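Local coordinates for high affinity transport system protein p37 (Mycoplasma hyorhinis, PDB 3EKI) that binds thiamine diphosphate as the extracytoplasmic lipoprotein component of a high-affinity transport system and probably delivers it for uptake, at residues A[187-197]-A[312-323]. Numbering follows the deposited sequence.
With TPP (thiamine diphosphate), chain B.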
ATOM      1  N   TYR A 187      12.543 -11.788  13.580  1.00  8.48           N
ATOM      2  CA  TYR A 187      12.424 -10.340  13.517  1.00  7.13           C
ATOM      3  C   TYR A 187      12.809  -9.618  14.799  1.00  9.74           C
ATOM      4  O   TYR A 187      13.454  -8.556  14.755  1.00  9.77           O
ATOM      5  CB  TYR A 187      10.968 -10.050  13.133  1.00  9.11           C
ATOM      6  CG  TYR A 187      10.508  -8.616  13.200  1.00  8.64           C
ATOM      7  CD1 TYR A 187       9.785  -8.177  14.305  1.00 10.28           C
ATOM      8  CD2 TYR A 187      10.787  -7.724  12.172  1.00  9.38           C
ATOM      9  CE1 TYR A 187       9.344  -6.850  14.393  1.00 10.40           C
ATOM     10  CE2 TYR A 187      10.339  -6.404  12.261  1.00  6.94           C
ATOM     11  CZ  TYR A 187       9.636  -5.991  13.359  1.00 10.15           C
ATOM     12  OH  TYR A 187       9.165  -4.684  13.481  1.00 15.42           O
ATOM     13  N   ALA A 188      12.455 -10.145  15.966  1.00 14.16           N
ATOM     14  CA  ALA A 188      12.757  -9.531  17.256  1.00 12.98           C
ATOM     15  C   ALA A 188      14.251  -9.364  17.495  1.00 13.05           C
ATOM     16  O   ALA A 188      14.656  -8.560  18.348  1.00 20.18           O
ATOM     17  CB  ALA A 188      12.174 -10.359  18.387  1.00 16.97           C
ATOM     18  N   SER A 189      15.073 -10.093  16.764  1.00 14.51           N
ATOM     19  CA  SER A 189      16.518  -9.997  16.998  1.00 18.53           C
ATOM     20  C   SER A 189      17.227  -9.311  15.848  1.00 17.84           C
ATOM     21  O   SER A 189      18.443  -9.134  15.864  1.00 13.86           O
ATOM     22  CB  SER A 189      17.089 -11.387  17.307  1.00 25.55           C
ATOM     23  OG  SER A 189      16.701 -11.735  18.642  1.00 34.33           O
ATOM     24  N   TRP A 190      16.465  -8.865  14.838  1.00 14.72           N
ATOM     25  CA  TRP A 190      17.050  -8.049  13.787  1.00 15.26           C
ATOM     26  C   TRP A 190      17.691  -6.787  14.386  1.00 10.48           C
ATOM     27  O   TRP A 190      17.169  -6.320  15.382  1.00 12.23           O
ATOM     28  CB  TRP A 190      16.008  -7.567  12.789  1.00 13.57           C
ATOM     29  CG  TRP A 190      15.395  -8.610  11.920  1.00 11.17           C
ATOM     30  CD1 TRP A 190      15.549  -9.962  11.978  1.00 10.52           C
ATOM     31  CD2 TRP A 190      14.502  -8.349  10.825  1.00  9.82           C
ATOM     32  NE1 TRP A 190      14.805 -10.539  10.986  1.00  8.86           N
ATOM     33  CE2 TRP A 190      14.149  -9.576  10.261  1.00  9.20           C
ATOM     34  CE3 TRP A 190      13.963  -7.178  10.265  1.00 12.56           C
ATOM     35  CZ2 TRP A 190      13.285  -9.702   9.174  1.00  8.74           C
ATOM     36  CZ3 TRP A 190      13.112  -7.308   9.185  1.00 11.53           C
ATOM     37  CH2 TRP A 190      12.781  -8.557   8.645  1.00 10.10           C
ATOM     38  N   THR A 191      18.760  -6.332  13.741  1.00 13.65           N
ATOM     39  CA  THR A 191      19.352  -5.085  14.219  1.00 17.48           C
ATOM     40  C   THR A 191      19.318  -4.071  13.076  1.00 12.13           C
ATOM     41  O   THR A 191      19.204  -4.404  11.912  1.00 13.90           O
ATOM     42  CB  THR A 191      20.789  -5.241  14.746  1.00 13.42           C
ATOM     43  OG1 THR A 191      21.678  -5.467  13.662  1.00 13.85           O
ATOM     44  CG2 THR A 191      20.908  -6.460  15.677  1.00 17.79           C
ATOM     45  N   ASP A 192      19.419  -2.807  13.496  1.00 19.64           N
ATOM     46  CA  ASP A 192      19.455  -1.755  12.499  1.00 19.82           C
ATOM     47  C   ASP A 192      20.579  -2.004  11.519  1.00 17.00           C
ATOM     48  O   ASP A 192      20.452  -1.795  10.318  1.00 15.08           O
ATOM     49  CB  ASP A 192      19.661  -0.395  13.164  1.00 19.50           C
ATOM     50  CG  ASP A 192      18.475   0.035  13.991  1.00 30.10           C
ATOM     51  OD1 ASP A 192      17.471  -0.702  13.961  1.00 20.52           O
ATOM     52  OD2 ASP A 192      18.576   1.093  14.656  1.00 36.92           O
ATOM     53  N   GLU A 193      21.693  -2.490  12.053  1.00 16.99           N
ATOM     54  CA  GLU A 193      22.903  -2.700  11.267  1.00 19.01           C
ATOM     55  C   GLU A 193      22.858  -3.906  10.327  1.00 15.90           C
ATOM     56  O   GLU A 193      23.380  -3.838   9.214  1.00 17.30           O
ATOM     57  CB  GLU A 193      24.121  -2.809  12.189  1.00 40.67           C
ATOM     58  CG  GLU A 193      24.579  -1.483  12.772  1.00 49.73           C
ATOM     59  CD  GLU A 193      25.958  -1.079  12.288  1.00 61.69           C
ATOM     60  OE1 GLU A 193      26.804  -1.975  12.083  1.00 78.29           O
ATOM     61  OE2 GLU A 193      26.196   0.134  12.111  1.00 67.39           O
ATOM     62  N   ASN A 194      22.255  -5.009  10.763  1.00 17.50           N
ATOM     63  CA  ASN A 194      22.322  -6.225   9.973  1.00 16.23           C
ATOM     64  C   ASN A 194      21.090  -6.413   9.097  1.00 11.43           C
ATOM     65  O   ASN A 194      21.140  -7.256   8.218  1.00 15.45           O
ATOM     66  CB  ASN A 194      22.540  -7.454  10.863  1.00 25.76           C
ATOM     67  CG  ASN A 194      21.427  -7.860  11.781  1.00 23.01           C
ATOM     68  OD1 ASN A 194      20.256  -7.510  11.643  1.00 16.01           O
ATOM     69  ND2 ASN A 194      21.775  -8.640  12.809  1.00 24.69           N
ATOM     70  N   HIS A 195      20.033  -5.634   9.306  1.00 14.09           N
ATOM     71  CA  HIS A 195      18.968  -5.546   8.304  1.00 11.93           C
ATOM     72  C   HIS A 195      18.898  -4.172   7.636  1.00 16.31           C
ATOM     73  O   HIS A 195      17.929  -3.825   6.933  1.00 14.90           O
ATOM     74  CB  HIS A 195      17.629  -5.963   8.931  1.00 10.56           C
ATOM     75  CG  HIS A 195      17.522  -7.466   9.026  1.00 15.74           C
ATOM     76  ND1 HIS A 195      18.254  -8.202   9.939  1.00 13.58           N
ATOM     77  CD2 HIS A 195      16.790  -8.354   8.323  1.00 14.44           C
ATOM     78  CE1 HIS A 195      17.958  -9.476   9.782  1.00 13.45           C
ATOM     79  NE2 HIS A 195      17.061  -9.616   8.816  1.00 12.70           N
ATOM     80  N   LYS A 196      19.933  -3.351   7.785  1.00 12.33           N
ATOM     81  CA  LYS A 196      20.102  -2.056   7.128  1.00 12.43           C
ATOM     82  C   LYS A 196      18.892  -1.133   7.253  1.00 13.67           C
ATOM     83  O   LYS A 196      18.342  -0.643   6.263  1.00 18.37           O
ATOM     84  CB  LYS A 196      20.490  -2.313   5.671  1.00 14.88           C
ATOM     85  CG  LYS A 196      21.800  -3.083   5.533  1.00 23.76           C
ATOM     86  CD  LYS A 196      21.948  -3.683   4.147  1.00 31.66           C
ATOM     87  CE  LYS A 196      23.408  -3.917   3.778  1.00 33.68           C
ATOM     88  NZ  LYS A 196      23.566  -5.138   2.932  1.00 60.31           N
ATOM     89  N   TRP A 197      18.465  -0.887   8.477  1.00 12.16           N
ATOM     90  CA  TRP A 197      17.430   0.070   8.779  1.00 14.87           C
ATOM     91  C   TRP A 197      17.940   1.465   8.395  1.00 21.71           C
ATOM     92  O   TRP A 197      19.045   1.834   8.793  1.00 19.84           O
ATOM     93  CB  TRP A 197      17.063   0.022  10.252  1.00 15.00           C
ATOM     94  CG  TRP A 197      16.035   1.024  10.645  1.00 16.83           C
ATOM     95  CD1 TRP A 197      16.186   2.161  11.375  1.00 22.63           C
ATOM     96  CD2 TRP A 197      14.650   0.946  10.305  1.00 10.96           C
ATOM     97  NE1 TRP A 197      14.973   2.801  11.507  1.00 23.80           N
ATOM     98  CE2 TRP A 197      14.016   2.064  10.853  1.00 16.99           C
ATOM     99  CE3 TRP A 197      13.922   0.006   9.576  1.00 14.66           C
ATOM    100  CZ2 TRP A 197      12.651   2.294  10.701  1.00 22.12           C
ATOM    101  CZ3 TRP A 197      12.562   0.240   9.429  1.00 14.03           C
ATOM    102  CH2 TRP A 197      11.953   1.359   9.984  1.00 17.06           C
ATOM    103  N   PHE A 312       6.326  -5.657   8.058  1.00  9.99           N
ATOM    104  CA  PHE A 312       7.429  -5.612   9.021  1.00  8.47           C
ATOM    105  C   PHE A 312       8.629  -4.856   8.460  1.00 10.06           C
ATOM    106  O   PHE A 312       9.481  -4.322   9.167  1.00 11.41           O
ATOM    107  CB  PHE A 312       7.802  -7.038   9.445  1.00  9.35           C
ATOM    108  CG  PHE A 312       8.039  -7.992   8.299  1.00  9.20           C
ATOM    109  CD1 PHE A 312       9.246  -7.975   7.601  1.00  6.73           C
ATOM    110  CD2 PHE A 312       7.076  -8.921   7.905  1.00  6.45           C
ATOM    111  CE1 PHE A 312       9.483  -8.829   6.552  1.00 10.46           C
ATOM    112  CE2 PHE A 312       7.315  -9.767   6.841  1.00  9.92           C
ATOM    113  CZ  PHE A 312       8.507  -9.726   6.150  1.00 10.92           C
ATOM    114  N   ALA A 313       8.737  -4.788   7.140  1.00  9.08           N
ATOM    115  CA  ALA A 313       9.871  -4.168   6.470  1.00  9.90           C
ATOM    116  C   ALA A 313       9.922  -2.663   6.716  1.00  9.83           C
ATOM    117  O   ALA A 313      11.042  -2.131   6.637  1.00 15.17           O
ATOM    118  CB  ALA A 313       9.855  -4.432   4.976  1.00 14.87           C
ATOM    119  N   TRP A 314       8.827  -2.002   7.009  1.00  7.79           N
ATOM    120  CA  TRP A 314       8.860  -0.590   7.353  1.00  9.44           C
ATOM    121  C   TRP A 314       8.445  -0.319   8.780  1.00 15.43           C
ATOM    122  O   TRP A 314       8.032   0.800   9.130  1.00 18.40           O
ATOM    123  CB  TRP A 314       7.969   0.181   6.385  1.00 11.66           C
ATOM    124  CG  TRP A 314       6.527  -0.161   6.287  1.00 13.61           C
ATOM    125  CD1 TRP A 314       5.525   0.244   7.117  1.00 15.41           C
ATOM    126  CD2 TRP A 314       5.917  -0.988   5.284  1.00  9.36           C
ATOM    127  NE1 TRP A 314       4.329  -0.286   6.690  1.00 15.75           N
ATOM    128  CE2 TRP A 314       4.543  -1.040   5.574  1.00  8.69           C
ATOM    129  CE3 TRP A 314       6.409  -1.680   4.178  1.00 10.45           C
ATOM    130  CZ2 TRP A 314       3.634  -1.761   4.797  1.00  9.06           C
ATOM    131  CZ3 TRP A 314       5.499  -2.394   3.415  1.00  8.55           C
ATOM    132  CH2 TRP A 314       4.156  -2.427   3.723  1.00  9.68           C
ATOM    133  N   THR A 315       8.541  -1.338   9.630  1.00 13.54           N
ATOM    134  CA  THR A 315       8.113  -1.291  11.014  1.00 12.57           C
ATOM    135  C   THR A 315       9.361  -1.562  11.858  1.00 16.79           C
ATOM    136  O   THR A 315       9.884  -2.667  11.843  1.00 14.48           O
ATOM    137  CB  THR A 315       7.022  -2.319  11.349  1.00 16.02           C
ATOM    138  OG1 THR A 315       5.861  -2.089  10.515  1.00 13.03           O
ATOM    139  CG2 THR A 315       6.570  -2.199  12.795  1.00 22.36           C
ATOM    140  N   HIS A 316       9.850  -0.552  12.555  1.00 14.24           N
ATOM    141  CA  HIS A 316      11.087  -0.725  13.310  1.00 10.73           C
ATOM    142  C   HIS A 316      10.838  -1.642  14.481  1.00 11.05           C
ATOM    143  O   HIS A 316       9.872  -1.499  15.231  1.00 13.11           O
ATOM    144  CB  HIS A 316      11.515   0.665  13.773  1.00 15.54           C
ATOM    145  CG  HIS A 316      12.910   0.669  14.315  1.00 19.10           C
ATOM    146  ND1 HIS A 316      13.250   1.389  15.447  1.00 26.79           N
ATOM    147  CD2 HIS A 316      14.035   0.068  13.892  1.00 23.12           C
ATOM    148  CE1 HIS A 316      14.530   1.213  15.693  1.00 32.20           C
ATOM    149  NE2 HIS A 316      15.043   0.417  14.769  1.00 29.26           N
ATOM    150  N   ASN A 317      11.699  -2.640  14.696  1.00 14.77           N
ATOM    151  CA  ASN A 317      11.333  -3.598  15.739  1.00 16.03           C
ATOM    152  C   ASN A 317      11.550  -3.021  17.128  1.00 17.33           C
ATOM    153  O   ASN A 317      11.054  -3.593  18.099  1.00 20.10           O
ATOM    154  CB  ASN A 317      12.093  -4.899  15.514  1.00 16.37           C
ATOM    155  CG  ASN A 317      13.585  -4.815  15.698  1.00 15.50           C
ATOM    156  OD1 ASN A 317      14.163  -3.770  15.963  1.00 15.28           O
ATOM    157  ND2 ASN A 317      14.232  -5.958  15.550  1.00 12.74           N
ATOM    158  N   LYS A 318      12.260  -1.895  17.229  1.00 15.20           N
ATOM    159  CA  LYS A 318      12.471  -1.250  18.511  1.00 18.70           C
ATOM    160  C   LYS A 318      11.302  -0.335  18.886  1.00 28.66           C
ATOM    161  O   LYS A 318      11.346   0.237  19.980  1.00 31.03           O
ATOM    162  CB  LYS A 318      13.752  -0.410  18.513  1.00 28.81           C
ATOM    163  CG  LYS A 318      15.056  -1.077  18.152  1.00 32.59           C
ATOM    164  CD  LYS A 318      15.339  -2.346  18.926  1.00 32.87           C
ATOM    165  CE  LYS A 318      15.986  -3.409  18.056  1.00 43.48           C
ATOM    166  NZ  LYS A 318      15.574  -4.785  18.455  1.00 58.23           N
ATOM    167  N   SER A 319      10.305  -0.188  18.023  1.00 20.79           N
ATOM    168  CA  SER A 319       9.186   0.693  18.355  1.00 22.11           C
ATOM    169  C   SER A 319       8.564   0.374  19.701  1.00 28.27           C
ATOM    170  O   SER A 319       8.387  -0.764  20.130  1.00 28.59           O
ATOM    171  CB  SER A 319       8.101   0.614  17.271  1.00 22.55           C
ATOM    172  OG  SER A 319       6.845   0.906  17.871  1.00 39.71           O
ATOM    173  N   ALA A 320       8.179   1.415  20.439  1.00 35.07           N
ATOM    174  CA  ALA A 320       7.667   1.241  21.788  1.00 32.83           C
ATOM    175  C   ALA A 320       6.370   0.447  21.800  1.00 28.72           C
ATOM    176  O   ALA A 320       5.991  -0.056  22.858  1.00 38.46           O
ATOM    177  CB  ALA A 320       7.409   2.583  22.456  1.00 52.03           C
ATOM    178  N   THR A 321       5.726   0.373  20.645  1.00 25.19           N
ATOM    179  CA  THR A 321       4.497  -0.409  20.552  1.00 35.14           C
ATOM    180  C   THR A 321       4.785  -1.911  20.580  1.00 35.84           C
ATOM    181  O   THR A 321       3.844  -2.704  20.633  1.00 28.20           O
ATOM    182  CB  THR A 321       3.722  -0.118  19.257  1.00 35.75           C
ATOM    183  OG1 THR A 321       4.516  -0.577  18.158  1.00 32.18           O
ATOM    184  CG2 THR A 321       3.511   1.372  19.065  1.00 63.69           C
ATOM    185  N   LYS A 322       6.063  -2.270  20.532  1.00 25.92           N
ATOM    186  CA  LYS A 322       6.441  -3.683  20.541  1.00 21.72           C
ATOM    187  C   LYS A 322       5.810  -4.481  19.413  1.00 14.18           C
ATOM    188  O   LYS A 322       5.142  -5.514  19.597  1.00 13.68           O
ATOM    189  CB  LYS A 322       6.063  -4.205  21.932  1.00 44.35           C
ATOM    190  CG  LYS A 322       6.945  -3.606  23.025  1.00 64.68           C
ATOM    191  CD  LYS A 322       6.176  -2.635  23.907  1.00 82.48           C
ATOM    192  CE  LYS A 322       7.065  -1.934  24.927  1.00 87.75           C
ATOM    193  NZ  LYS A 322       6.678  -2.252  26.337  1.00 83.80           N
ATOM    194  N   PRO A 323       6.015  -4.055  18.172  1.00 12.96           N
ATOM    195  CA  PRO A 323       5.330  -4.662  17.024  1.00 12.64           C
ATOM    196  C   PRO A 323       5.761  -6.110  16.759  1.00 15.24           C
ATOM    197  O   PRO A 323       6.947  -6.448  16.765  1.00 11.29           O
ATOM    198  CB  PRO A 323       5.777  -3.817  15.829  1.00 18.32           C
ATOM    199  CG  PRO A 323       7.057  -3.185  16.283  1.00 17.27           C
ATOM    200  CD  PRO A 323       6.944  -2.999  17.760  1.00 17.54           C
TER
HETATM  201  N1' TPP B 551       6.896   1.463   2.457  1.00 14.65           N
HETATM  202  C2' TPP B 551       7.123   2.508   3.291  1.00 11.40           C
HETATM  203  CM2 TPP B 551       8.552   3.046   3.421  1.00 16.89           C
HETATM  204  N3' TPP B 551       6.114   3.070   3.980  1.00 17.19           N
HETATM  205  C4' TPP B 551       4.842   2.643   3.761  1.00 28.05           C
HETATM  206  N4' TPP B 551       3.847   3.273   4.391  1.00 35.76           N
HETATM  207  C5' TPP B 551       4.590   1.528   2.950  1.00 14.42           C
HETATM  208  C6' TPP B 551       5.678   0.950   2.306  1.00 12.48           C
HETATM  209  C7' TPP B 551       3.207   0.906   2.708  1.00 15.52           C
HETATM  210  N3  TPP B 551       2.436   1.464   1.583  1.00 24.69           N
HETATM  211  C2  TPP B 551       2.508   2.725   1.157  1.00 26.24           C
HETATM  212  S1  TPP B 551       1.446   2.935  -0.216  1.00 13.23           S
HETATM  213  C5  TPP B 551       0.908   1.275  -0.141  1.00  9.96           C
HETATM  214  C4  TPP B 551       1.483   0.697   0.975  1.00 11.34           C
HETATM  215  CM4 TPP B 551       1.407  -0.824   1.231  1.00 10.55           C
HETATM  216  C6  TPP B 551      -0.169   0.673  -1.051  1.00  9.24           C
HETATM  217  C7  TPP B 551      -1.560   1.147  -0.623  1.00  7.67           C
HETATM  218  O7  TPP B 551      -1.841   0.642   0.700  1.00 10.59           O
HETATM  219  PA  TPP B 551      -2.888   1.277   1.714  1.00 11.24           P
HETATM  220  O1A TPP B 551      -2.652   0.692   3.056  1.00 12.87           O
HETATM  221  O2A TPP B 551      -2.826   2.777   1.659  1.00 14.10           O
HETATM  222  O3A TPP B 551      -4.332   0.961   1.164  1.00  7.56           O
HETATM  223  PB  TPP B 551      -5.199  -0.359   1.455  1.00  8.38           P
HETATM  224  O1B TPP B 551      -4.497  -1.563   0.908  1.00  7.46           O
HETATM  225  O2B TPP B 551      -6.561  -0.075   0.705  1.00  9.80           O
HETATM  226  O3B TPP B 551      -5.534  -0.452   3.005  1.00  9.52           O
HETATM  227  O   HOH W   1      17.637  -6.712  17.892  1.00 41.44           O
HETATM  228  O   HOH W   2      16.265  -3.041  14.118  1.00 12.64           O
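Behind the wall of the thiamine diphosphate pocket, loop 187-197 packs on loop 312-323 through Tyr187, Asp192, Trp197, His316 and Asn317. The Asn317 amide bridges two carbonyls: ND2 donates to Tyr187 O (2.8 Å) in the carbonyl plane and to Trp190 O (3.0 Å) from above that carbonyl's plane. Both acceptors lie close to the amide plane, which fixes the rotation of the group. Asn317 CB meanwhile sits over one face of the Tyr187 ring, 3.9 Å from its centroid. With CG anti to the backbone N (chi1 171°), that ring extends across the other loop until OH donates to Thr315 O at 2.7 Å. Farther along, His316 NE2 gives its N-H to the syn side of Asp192 OD1 (2.8 Å), the acceptor lying within 2° of the imidazole plane. The same imidazole stacks on the five-membered ring of Trp197, centroids 4.2 Å apart and planes at 23°, so edge and face are both engaged. A water donates to both Asp192 OD1 and Asn317 OD1. Two residues before His316, Trp314 lays its indole face against the ligand's pyrimidine, CE3 to C6' being 3.3 Å: an aromatic wall in the ligand site of a periplasmic-binding-protein-like fold.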